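Local coordinates for protein AvrRxo1-ORF1 (Xanthomonas oryzae pv. oryzicola, PDB 4Z8T) that is a type III effector with a polynucleotide kinase domain, probably a phosphotransferase related to zeta toxins, and pairs with its interactor AvrRxo1-ORF2, at residues T79-K84 and G249-V254; Y240-T245 and E271-P276; V180-I185 and D229-D234. All coordinates share one frame; numbering follows the deposited sequence.

Contact 1 of 3, residues T79-K84 and G249-V254; sequences TRIATK and GEKVMV. With SO4 (sulfate ion), chain D.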
loop_
_atom_site.group_PDB
_atom_site.type_symbol
_atom_site.label_atom_id
_atom_site.label_comp_id
_atom_site.label_asym_id
_atom_site.label_seq_id
_atom_site.Cartn_x
_atom_site.Cartn_y
_atom_site.Cartn_z
ATOM N N THR A 79 25.222 2.635 8.705
ATOM C CA THR A 79 26.669 2.461 8.811
ATOM C C THR A 79 27.308 1.984 7.505
ATOM O O THR A 79 28.328 2.532 7.070
ATOM C CB THR A 79 27.012 1.539 9.983
ATOM O OG1 THR A 79 26.533 2.141 11.193
ATOM C CG2 THR A 79 28.515 1.332 10.074
ATOM N N ARG A 80 26.701 0.991 6.859
ATOM C CA ARG A 80 27.208 0.501 5.587
ATOM C C ARG A 80 27.177 1.581 4.498
ATOM O O ARG A 80 28.109 1.695 3.695
ATOM C CB ARG A 80 26.424 -0.742 5.154
ATOM C CG ARG A 80 27.024 -1.455 3.960
ATOM C CD ARG A 80 26.193 -2.673 3.564
ATOM N NE ARG A 80 26.460 -3.067 2.185
ATOM C CZ ARG A 80 27.514 -3.783 1.812
ATOM N NH1 ARG A 80 28.396 -4.183 2.718
ATOM N NH2 ARG A 80 27.688 -4.099 0.536
ATOM N N ILE A 81 26.116 2.384 4.475
ATOM C CA ILE A 81 26.062 3.499 3.523
ATOM C C ILE A 81 27.175 4.532 3.756
ATOM O O ILE A 81 27.837 4.971 2.803
ATOM C CB ILE A 81 24.680 4.183 3.513
ATOM C CG1 ILE A 81 23.675 3.313 2.759
ATOM C CG2 ILE A 81 24.759 5.570 2.869
ATOM C CD1 ILE A 81 23.924 3.219 1.258
ATOM N N ALA A 82 27.399 4.907 5.013
ATOM C CA ALA A 82 28.498 5.820 5.340
ATOM C C ALA A 82 29.832 5.262 4.854
ATOM O O ALA A 82 30.631 5.969 4.231
ATOM C CB ALA A 82 28.538 6.101 6.835
ATOM N N THR A 83 30.049 3.974 5.104
ATOM C CA THR A 83 31.296 3.303 4.753
ATOM C C THR A 83 31.543 3.260 3.242
ATOM O O THR A 83 32.661 3.469 2.774
ATOM C CB THR A 83 31.307 1.868 5.334
ATOM O OG1 THR A 83 31.198 1.933 6.764
ATOM C CG2 THR A 83 32.576 1.116 4.938
ATOM N N LYS A 84 30.488 3.014 2.482
ATOM C CA LYS A 84 30.603 2.768 1.054
ATOM C C LYS A 84 30.402 4.018 0.209
ATOM O O LYS A 84 31.029 4.175 -0.852
ATOM C CB LYS A 84 29.555 1.731 0.676
ATOM C CG LYS A 84 29.495 1.352 -0.781
ATOM C CD LYS A 84 28.394 0.314 -0.978
ATOM C CE LYS A 84 28.355 -0.221 -2.399
ATOM N NZ LYS A 84 27.587 -1.502 -2.443
ATOM N N GLY A 249 17.141 -6.277 -1.032
ATOM C CA GLY A 249 17.839 -5.799 0.141
ATOM C C GLY A 249 18.999 -4.880 -0.161
ATOM O O GLY A 249 19.600 -4.332 0.760
ATOM N N GLU A 250 19.325 -4.680 -1.432
ATOM C CA GLU A 250 20.440 -3.779 -1.712
ATOM C C GLU A 250 19.998 -2.322 -1.766
ATOM O O GLU A 250 18.884 -2.020 -2.188
ATOM C CB GLU A 250 21.237 -4.156 -2.959
ATOM C CG GLU A 250 22.582 -3.379 -3.065
ATOM C CD GLU A 250 23.432 -3.369 -1.770
ATOM O OE1 GLU A 250 23.267 -2.462 -0.914
ATOM O OE2 GLU A 250 24.297 -4.261 -1.617
ATOM N N LYS A 251 20.885 -1.441 -1.323
ATOM C CA LYS A 251 20.612 -0.009 -1.317
ATOM C C LYS A 251 20.834 0.576 -2.697
ATOM O O LYS A 251 21.822 0.257 -3.374
ATOM C CB LYS A 251 21.519 0.687 -0.307
ATOM C CG LYS A 251 21.165 0.379 1.147
ATOM C CD LYS A 251 19.786 0.930 1.478
ATOM C CE LYS A 251 19.528 0.923 2.968
ATOM N NZ LYS A 251 19.236 -0.458 3.484
ATOM N N VAL A 252 19.930 1.462 -3.109
ATOM C CA VAL A 252 20.053 2.110 -4.405
ATOM C C VAL A 252 19.761 3.588 -4.225
ATOM O O VAL A 252 19.018 3.966 -3.318
ATOM C CB VAL A 252 19.086 1.515 -5.442
ATOM C CG1 VAL A 252 19.425 0.055 -5.723
ATOM C CG2 VAL A 252 17.674 1.607 -4.931
HETATM N N MSE A 253 20.348 4.407 -5.083
HETATM C CA MSE A 253 20.087 5.842 -5.055
HETATM C C MSE A 253 18.677 6.104 -5.543
HETATM O O MSE A 253 18.239 5.553 -6.566
HETATM C CB MSE A 253 21.067 6.571 -5.963
HETATM C CG MSE A 253 20.814 8.036 -6.032
HETATM SE SE MSE A 253 21.748 8.902 -4.579
HETATM C CE MSE A 253 23.635 8.505 -5.054
ATOM N N VAL A 254 17.960 6.961 -4.823
ATOM C CA VAL A 254 16.559 7.202 -5.137
ATOM C C VAL A 254 16.329 8.648 -5.583
ATOM O O VAL A 254 15.634 8.893 -6.564
ATOM C CB VAL A 254 15.675 6.865 -3.930
ATOM C CG1 VAL A 254 14.221 7.318 -4.180
ATOM C CG2 VAL A 254 15.699 5.366 -3.682
HETATM S S SO4 D . 23.289 -0.225 10.436
HETATM O O1 SO4 D . 21.929 -0.658 10.162
HETATM O O2 SO4 D . 24.190 -0.565 9.334
HETATM O O3 SO4 D . 23.720 -0.929 11.644
HETATM O O4 SO4 D . 23.321 1.210 10.684
HETATM O O HOH W 1 24.776 -0.674 1.569
#
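Lys251, at the start of strand 251-258, crosses the end of Ile81 on helix 78-85 at about a right angle. Its CB lies 3.8 Å from Ile81 CD1, and CG, turned beside the backbone N (chi1 -71°), stays on the same methyl at 4.0 Å. A bend at chi2 brings CD to the carbonyl O of Gly244, CE packs on Ile185, and a second bend, at chi4, sets NZ in hydrogen bonds to Thr76 O and Thr245 OG1. CB and CG thus cover Ile81, while the ammonium joins the loop before helix 78-85 to the end of strand 238-245. Nearer the surface, extended Arg80 brings NH2 to 4.0 Å from Glu250 OE2, longer than a salt bridge, with guanidinium and carboxylate planes 26° apart. A water weakly links Arg80 NE with Glu250 OE1. That same OE1 accepts a 2.6 Å bond from Lys251 N on its anti side. At the N-terminal end of 79-84, Thr79 N donates a nearly straight 3.1 Å bond to sulfate O4, and Gly77 N holds the ion too. A loop and helix start that hold an anion, here a sulfate probably from the crystallisation liquor, by backbone amides are consistent with a P-loop (Walker A motif).

Contact 2 of 3, residues Y240-T245 and E271-P276; sequences YRLFGT and EKITSP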
loop_
_atom_site.group_PDB
_atom_site.type_symbol
_atom_site.label_atom_id
_atom_site.label_comp_id
_atom_site.label_asym_id
_atom_site.label_seq_id
_atom_site.Cartn_x
_atom_site.Cartn_y
_atom_site.Cartn_z
ATOM N N TYR A 240 22.600 16.512 -0.827
ATOM C CA TYR A 240 21.637 15.553 -0.281
ATOM C C TYR A 240 21.588 14.309 -1.170
ATOM O O TYR A 240 21.475 14.409 -2.388
ATOM C CB TYR A 240 20.239 16.187 -0.219
ATOM C CG TYR A 240 19.157 15.206 0.172
ATOM C CD1 TYR A 240 18.533 14.414 -0.793
ATOM C CD2 TYR A 240 18.769 15.055 1.497
ATOM C CE1 TYR A 240 17.563 13.498 -0.450
ATOM C CE2 TYR A 240 17.779 14.139 1.853
ATOM C CZ TYR A 240 17.187 13.362 0.868
ATOM O OH TYR A 240 16.202 12.457 1.208
ATOM N N ARG A 241 21.643 13.125 -0.553
ATOM C CA ARG A 241 21.410 11.881 -1.289
ATOM C C ARG A 241 20.483 11.007 -0.479
ATOM O O ARG A 241 20.634 10.903 0.745
ATOM C CB ARG A 241 22.724 11.127 -1.521
ATOM C CG ARG A 241 23.595 11.735 -2.608
ATOM C CD ARG A 241 24.932 11.000 -2.698
ATOM N NE ARG A 241 25.784 11.342 -1.555
ATOM C CZ ARG A 241 26.781 10.579 -1.123
ATOM N NH1 ARG A 241 27.039 9.429 -1.734
ATOM N NH2 ARG A 241 27.497 10.958 -0.075
ATOM N N LEU A 242 19.532 10.381 -1.161
ATOM C CA LEU A 242 18.570 9.489 -0.529
ATOM C C LEU A 242 18.783 8.096 -1.071
ATOM O O LEU A 242 18.744 7.891 -2.271
ATOM C CB LEU A 242 17.147 9.909 -0.899
ATOM C CG LEU A 242 16.023 8.925 -0.524
ATOM C CD1 LEU A 242 15.950 8.658 0.987
ATOM C CD2 LEU A 242 14.706 9.524 -1.021
ATOM N N PHE A 243 18.984 7.131 -0.176
ATOM C CA PHE A 243 19.164 5.743 -0.606
ATOM C C PHE A 243 18.021 4.944 -0.052
ATOM O O PHE A 243 17.683 5.098 1.110
ATOM C CB PHE A 243 20.482 5.169 -0.066
ATOM C CG PHE A 243 21.704 5.824 -0.639
ATOM C CD1 PHE A 243 22.246 5.395 -1.840
ATOM C CD2 PHE A 243 22.294 6.903 0.011
ATOM C CE1 PHE A 243 23.381 6.024 -2.373
ATOM C CE2 PHE A 243 23.426 7.524 -0.519
ATOM C CZ PHE A 243 23.959 7.093 -1.699
ATOM N N GLY A 244 17.424 4.103 -0.889
ATOM C CA GLY A 244 16.319 3.264 -0.471
ATOM C C GLY A 244 16.693 1.819 -0.701
ATOM O O GLY A 244 17.765 1.537 -1.237
ATOM N N THR A 245 15.815 0.916 -0.290
ATOM C CA THR A 245 16.140 -0.507 -0.313
ATOM C C THR A 245 15.306 -1.225 -1.364
ATOM O O THR A 245 14.076 -1.189 -1.330
ATOM C CB THR A 245 15.911 -1.130 1.071
ATOM O OG1 THR A 245 16.680 -0.411 2.050
ATOM C CG2 THR A 245 16.345 -2.621 1.068
ATOM N N GLU A 271 8.310 7.561 -4.739
ATOM C CA GLU A 271 6.892 7.592 -4.385
ATOM C C GLU A 271 6.641 6.770 -3.112
ATOM O O GLU A 271 5.912 7.194 -2.214
ATOM C CB GLU A 271 6.031 7.094 -5.561
ATOM C CG GLU A 271 4.524 7.176 -5.298
ATOM C CD GLU A 271 3.683 6.781 -6.500
ATOM O OE1 GLU A 271 4.261 6.379 -7.533
ATOM O OE2 GLU A 271 2.430 6.861 -6.410
ATOM N N LYS A 272 7.255 5.621 -3.041
ATOM C CA LYS A 272 7.046 4.799 -1.896
ATOM C C LYS A 272 7.625 5.287 -0.560
ATOM O O LYS A 272 6.990 5.251 0.447
ATOM C CB LYS A 272 7.492 3.367 -2.237
ATOM C CG LYS A 272 7.309 2.368 -1.199
ATOM C CD LYS A 272 8.052 1.082 -1.517
ATOM C CE LYS A 272 7.233 0.202 -2.431
ATOM N NZ LYS A 272 5.771 0.377 -2.195
ATOM N N ILE A 273 8.848 5.751 -0.610
ATOM C CA ILE A 273 9.585 5.982 0.635
ATOM C C ILE A 273 9.439 7.408 1.172
ATOM O O ILE A 273 10.152 7.824 2.091
ATOM C CB ILE A 273 11.071 5.519 0.537
ATOM C CG1 ILE A 273 11.894 6.462 -0.335
ATOM C CG2 ILE A 273 11.138 4.046 0.039
ATOM C CD1 ILE A 273 13.383 6.068 -0.436
ATOM N N THR A 274 8.479 8.143 0.614
ATOM C CA THR A 274 8.126 9.455 1.132
ATOM C C THR A 274 6.765 9.418 1.838
ATOM O O THR A 274 6.198 10.472 2.180
ATOM C CB THR A 274 8.110 10.506 0.010
ATOM O OG1 THR A 274 7.286 10.026 -1.060
ATOM C CG2 THR A 274 9.521 10.760 -0.529
ATOM N N SER A 275 6.272 8.201 2.068
ATOM C CA SER A 275 4.972 7.947 2.695
ATOM C C SER A 275 5.050 6.766 3.668
ATOM O O SER A 275 5.713 5.774 3.394
ATOM C CB SER A 275 3.948 7.658 1.586
ATOM O OG SER A 275 2.952 6.754 2.014
ATOM N N PRO A 276 4.359 6.853 4.812
ATOM C CA PRO A 276 4.446 5.777 5.813
ATOM C C PRO A 276 3.541 4.545 5.600
ATOM O O PRO A 276 3.623 3.606 6.401
ATOM C CB PRO A 276 4.054 6.489 7.113
ATOM C CG PRO A 276 3.158 7.595 6.670
ATOM C CD PRO A 276 3.658 8.043 5.326
#
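In the mixed sheet of the kinase-like domain, strand 238-245 carries on one face the turn that follows helix 267-272, and the contact between them rests on Leu242, Gly244 and Ile273. Leu242 and Ile273 reach toward each other tip to tip. The single methyl Ile273 CD1 meets the whole isobutyl end: Leu242 CD2 at 3.7 Å, with Leu242 CG and CD1 both at 3.9 Å. Ile273 CG1 sits between its backbone N and carbonyl carbon (chi1 73°), and chi2 is extended, which sends CD1 straight at the strand. There it also comes 4.1 Å from Gly244 CA, packing directly on the backbone of the strand. Val254 of strand 251-258 and Asp186 pack against Ile273 as well, and Arg224 lies against Leu242. Just past the isoleucine, Thr274 and Ser275 touch the chain of AvrRxo1-ORF2, which places this turn between the sheet and the partner protein. Ile273 O accepts a hydrogen bond from Arg224 NH1, so the backbone of the turn is tied to helix 224-233. No hydrogen bond joins the two segments, and all three touching residues are buried; their attraction is therefore dispersive and hydrophobic, dependent on close shape fit and not on polar direction.

Contact 3 of 3, residues V180-I185 and D229-D234; sequences VELCDI and DRFIAD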
loop_
_atom_site.group_PDB
_atom_site.type_symbol
_atom_site.label_atom_id
_atom_site.label_comp_id
_atom_site.label_asym_id
_atom_site.label_seq_id
_atom_site.Cartn_x
_atom_site.Cartn_y
_atom_site.Cartn_z
ATOM N N VAL A 180 26.452 21.270 4.824
ATOM C CA VAL A 180 25.742 20.079 5.270
ATOM C C VAL A 180 25.819 19.019 4.184
ATOM O O VAL A 180 25.328 19.229 3.075
ATOM C CB VAL A 180 24.262 20.371 5.588
ATOM C CG1 VAL A 180 23.553 19.085 5.997
ATOM C CG2 VAL A 180 24.160 21.392 6.700
ATOM N N GLU A 181 26.440 17.885 4.493
ATOM C CA GLU A 181 26.468 16.763 3.573
ATOM C C GLU A 181 25.546 15.721 4.180
ATOM O O GLU A 181 25.872 15.111 5.189
ATOM C CB GLU A 181 27.889 16.212 3.440
ATOM C CG GLU A 181 28.046 15.162 2.365
ATOM C CD GLU A 181 27.969 15.735 0.948
ATOM O OE1 GLU A 181 28.141 16.976 0.756
ATOM O OE2 GLU A 181 27.749 14.927 0.010
ATOM N N LEU A 182 24.376 15.536 3.578
ATOM C CA LEU A 182 23.349 14.710 4.193
ATOM C C LEU A 182 23.098 13.468 3.365
ATOM O O LEU A 182 22.800 13.546 2.163
ATOM C CB LEU A 182 22.056 15.509 4.370
ATOM C CG LEU A 182 21.043 14.851 5.319
ATOM C CD1 LEU A 182 20.254 15.913 6.063
ATOM C CD2 LEU A 182 20.092 13.893 4.598
ATOM N N CYS A 183 23.227 12.312 4.010
ATOM C CA CYS A 183 22.804 11.053 3.418
ATOM C C CYS A 183 21.608 10.593 4.206
ATOM O O CYS A 183 21.635 10.574 5.433
ATOM C CB CYS A 183 23.904 9.988 3.518
ATOM S SG CYS A 183 25.132 10.117 2.203
ATOM N N ASP A 184 20.546 10.252 3.489
ATOM C CA ASP A 184 19.271 9.872 4.075
ATOM C C ASP A 184 19.039 8.430 3.632
ATOM O O ASP A 184 19.079 8.128 2.442
ATOM C CB ASP A 184 18.208 10.811 3.500
ATOM C CG ASP A 184 16.868 10.695 4.185
ATOM O OD1 ASP A 184 16.732 9.921 5.158
ATOM O OD2 ASP A 184 15.938 11.395 3.733
ATOM N N ILE A 185 18.847 7.537 4.600
ATOM C CA ILE A 185 18.863 6.101 4.335
ATOM C C ILE A 185 17.541 5.498 4.782
ATOM O O ILE A 185 17.137 5.652 5.937
ATOM C CB ILE A 185 20.016 5.419 5.111
ATOM C CG1 ILE A 185 21.380 5.995 4.670
ATOM C CG2 ILE A 185 19.988 3.912 4.844
ATOM C CD1 ILE A 185 22.026 6.945 5.674
ATOM N N ASP A 229 13.445 19.554 0.231
ATOM C CA ASP A 229 13.087 20.936 -0.145
ATOM C C ASP A 229 14.132 21.922 0.326
ATOM O O ASP A 229 14.397 22.913 -0.348
ATOM C CB ASP A 229 11.730 21.346 0.458
ATOM C CG ASP A 229 10.551 20.974 -0.415
ATOM O OD1 ASP A 229 10.748 20.625 -1.592
ATOM O OD2 ASP A 229 9.415 21.057 0.089
ATOM N N ARG A 230 14.728 21.679 1.486
ATOM C CA ARG A 230 15.757 22.597 1.960
ATOM C C ARG A 230 16.958 22.642 1.033
ATOM O O ARG A 230 17.554 23.707 0.843
ATOM C CB ARG A 230 16.200 22.261 3.391
ATOM C CG ARG A 230 15.066 22.206 4.407
ATOM C CD ARG A 230 14.514 23.573 4.827
ATOM N NE ARG A 230 13.808 24.291 3.759
ATOM C CZ ARG A 230 12.589 23.993 3.299
ATOM N NH1 ARG A 230 12.049 24.737 2.338
ATOM N NH2 ARG A 230 11.901 22.961 3.774
ATOM N N PHE A 231 17.331 21.488 0.463
ATOM C CA PHE A 231 18.452 21.442 -0.451
ATOM C C PHE A 231 18.092 21.931 -1.844
ATOM O O PHE A 231 18.921 22.549 -2.521
ATOM C CB PHE A 231 19.061 20.036 -0.509
ATOM C CG PHE A 231 19.770 19.651 0.764
ATOM C CD1 PHE A 231 19.061 19.174 1.843
ATOM C CD2 PHE A 231 21.149 19.792 0.879
ATOM C CE1 PHE A 231 19.712 18.826 3.017
ATOM C CE2 PHE A 231 21.808 19.457 2.062
ATOM C CZ PHE A 231 21.081 18.969 3.126
ATOM N N ILE A 232 16.864 21.667 -2.273
ATOM C CA ILE A 232 16.407 22.196 -3.556
ATOM C C ILE A 232 16.405 23.721 -3.492
ATOM O O ILE A 232 16.780 24.387 -4.457
ATOM C CB ILE A 232 15.000 21.684 -3.909
ATOM C CG1 ILE A 232 15.055 20.182 -4.214
ATOM C CG2 ILE A 232 14.434 22.431 -5.120
ATOM C CD1 ILE A 232 13.704 19.565 -4.508
ATOM N N ALA A 233 16.009 24.273 -2.350
ATOM C CA ALA A 233 15.874 25.733 -2.222
ATOM C C ALA A 233 17.212 26.451 -2.104
ATOM O O ALA A 233 17.353 27.592 -2.547
ATOM C CB ALA A 233 15.010 26.082 -1.040
ATOM N N ASP A 234 18.197 25.803 -1.491
ATOM C CA ASP A 234 19.456 26.481 -1.202
ATOM C C ASP A 234 20.653 25.635 -1.609
ATOM O O ASP A 234 21.130 24.824 -0.821
ATOM C CB ASP A 234 19.532 26.804 0.287
ATOM C CG ASP A 234 20.806 27.528 0.662
ATOM O OD1 ASP A 234 21.496 28.060 -0.239
ATOM O OD2 ASP A 234 21.119 27.574 1.866
#
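Phe231 drives its ring from helix 224-233 into strand 179-185, and its CZ atom meets two residues there: Val180 CG1 and Leu182 CB, each 3.8 Å away. The ring is swung to the side of the backbone N, away from the carbonyl carbon (chi1 -69°), and chi2 of 82° turns it roughly across the side-chain stem. With that setting CE2 faces the backbone of the strand: Val180 O lies at the ring edge, in its plane, 3.7 Å from Phe231 CE2. Val180 and Phe231 cross at about a right angle. Of the two valine methyls, CG1, anti to the backbone N (chi1 178°), touches CZ. Val180 and Leu182 are two apart on an extended strand, so both point to the same face, the one covered by helix 224-233, consistent with a P-loop NTPase-like alpha/beta fold, in which four parallel strands form one side of a mixed sheet. Leu182 offers its CB to the ring, obliquely; its side chain also packs on Tyr240, Ala69 and Arg71. Leu237 and Val257 also lie against Phe231. Further along the strand, the buried Asp184 carboxylate is paired with Arg71 and Arg224, while on the helix Asp229 is bound by Lys17 and His13 of the AvrRxo1-ORF2 chain.

Overall arrangement
After strand 66-71 and helix 78-85 the chain adds the remaining parallel strands and their helices, and returns on strand 251-258, where contact 1 closes the longest loop. Contact 3 closes wholly within that loop, joining strand 179-185 to helix 224-233. Strand 238-245 comes next; it opens contact 2, which closes only after contact 1 and so crosses it, ending beyond helix 267-272. Contact 3 closes before contact 2 opens, so these two lie in series. All three reach one mixed sheet: strand 238-245 lies between strands 179-185 and 251-258, bonded to each by backbone, and Tyr240 OH to Asp184 OD2 links contacts 2 and 3. Ile185 packs on Ile81 and Lys251, bringing contact 1 against contact 3.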